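Local atomic coordinates of NegoA.19184.a (Neisseria gonorrhoeae, PDB entry 5UEB), a protein that is of unknown function and belongs to a family defined by a domain of unknown function, DUF4265. Residues K118-N121 with S122-G126. Numbering follows the deposited sequence.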
# COMPACT_ATOMS: atom_id res chain seq x y z
N LYS B 118 13.96 15.97 -0.93
CA LYS B 118 15.18 16.21 -1.69
C LYS B 118 16.46 16.04 -0.87
O LYS B 118 17.54 16.13 -1.44
CB LYS B 118 15.21 17.56 -2.44
CG LYS B 118 13.94 17.87 -3.20
CD LYS B 118 14.05 19.18 -3.97
CE LYS B 118 12.77 19.44 -4.74
NZ LYS B 118 12.92 20.56 -5.72
N LYS B 119 16.37 15.79 0.44
CA LYS B 119 17.58 15.72 1.26
C LYS B 119 18.22 14.34 1.26
O LYS B 119 19.43 14.23 1.49
CB LYS B 119 17.28 16.16 2.69
CG LYS B 119 16.88 17.61 2.81
CD LYS B 119 18.01 18.53 2.38
CE LYS B 119 17.58 19.97 2.48
NZ LYS B 119 18.73 20.88 2.29
N TYR B 120 17.44 13.28 1.03
CA TYR B 120 18.01 11.94 0.86
C TYR B 120 18.43 11.82 -0.59
O TYR B 120 17.60 11.63 -1.48
CB TYR B 120 16.97 10.89 1.23
CG TYR B 120 17.48 9.47 1.08
CD1 TYR B 120 18.48 8.97 1.91
CD2 TYR B 120 16.96 8.63 0.10
CE1 TYR B 120 18.96 7.68 1.76
CE2 TYR B 120 17.43 7.33 -0.05
CZ TYR B 120 18.42 6.87 0.79
OH TYR B 120 18.88 5.57 0.65
N ASN B 121 19.74 11.95 -0.85
CA ASN B 121 20.24 12.03 -2.21
C ASN B 121 21.44 11.12 -2.41
O ASN B 121 21.82 10.37 -1.51
CB ASN B 121 20.54 13.49 -2.60
CG ASN B 121 21.59 14.13 -1.70
OD1 ASN B 121 22.33 13.45 -0.99
ND2 ASN B 121 21.67 15.46 -1.74
N SER B 122 22.06 11.19 -3.60
CA SER B 122 23.16 10.29 -3.90
C SER B 122 24.36 10.53 -3.00
O SER B 122 25.10 9.58 -2.69
CB SER B 122 23.54 10.41 -5.38
OG SER B 122 24.00 11.71 -5.71
N ASP B 123 24.58 11.77 -2.56
CA ASP B 123 25.69 12.04 -1.65
C ASP B 123 25.50 11.32 -0.32
O ASP B 123 26.44 10.72 0.20
CB ASP B 123 25.82 13.55 -1.42
CG ASP B 123 26.43 14.28 -2.60
OD1 ASP B 123 27.10 13.64 -3.43
OD2 ASP B 123 26.24 15.51 -2.70
N LEU B 124 24.29 11.38 0.24
CA LEU B 124 24.02 10.67 1.48
C LEU B 124 24.11 9.16 1.26
O LEU B 124 24.72 8.44 2.06
CB LEU B 124 22.64 11.08 2.02
CG LEU B 124 22.29 10.91 3.50
CD1 LEU B 124 22.08 9.44 3.87
CD2 LEU B 124 23.34 11.55 4.41
N LYS B 125 23.52 8.66 0.17
CA LYS B 125 23.57 7.22 -0.09
C LYS B 125 25.00 6.73 -0.28
O LYS B 125 25.30 5.58 0.06
CB LYS B 125 22.74 6.85 -1.32
CG LYS B 125 21.26 6.81 -1.07
CD LYS B 125 20.50 6.22 -2.25
CE LYS B 125 20.63 4.71 -2.35
NZ LYS B 125 19.52 4.12 -3.16
N GLY B 126 25.87 7.57 -0.84
CA GLY B 126 27.26 7.16 -1.02
C GLY B 126 27.95 6.83 0.28
O GLY B 126 28.70 5.86 0.37
O HOH W 1 24.42 16.75 -0.97
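Asn121 N-caps helix 122-133: its backbone O accepts from Lys125 N at 2.9 Å, the first turn's i to i+4 bond, as the loop that follows strand 110-115 runs into the helix. Its side chain folds over the same end. With CG lodged between the backbone N and the carbonyl carbon (chi1 60°), OD1 faces the helix start and accepts from Leu124 N at 3.1 Å, nearly in line with the CG-OD1 bond (168°). The amide's other arm, ND2, donates to a water 3.1 Å away, and that water donates to Asp123 OD2 at 2.8 Å; both ends of the amide are thus held and its rotation is probably fixed. A chi1 of 180° sets the Tyr120 ring opposite its backbone N, and it reaches alongside the first turn. Leu124 CD1 meets the ring at its edge, 4.1 Å from CD1 of Tyr120, while the aliphatic part of Lys125 slants past the phenol end, its CG 3.2 Å from Tyr120 OH. On strand 137-143, Glu141 OE1 is hydrogen-bonded to Tyr120 OH and forms a salt bridge with Lys125 NZ. The Asn121 side-chain oxygen supplies an acceptor to a backbone N-H of the first turn, the role of an N-cap residue, and the carboxylate shared by phenol and ammonium links the incoming loop and the first helical turn to strand 137-143 of the four-stranded sheet.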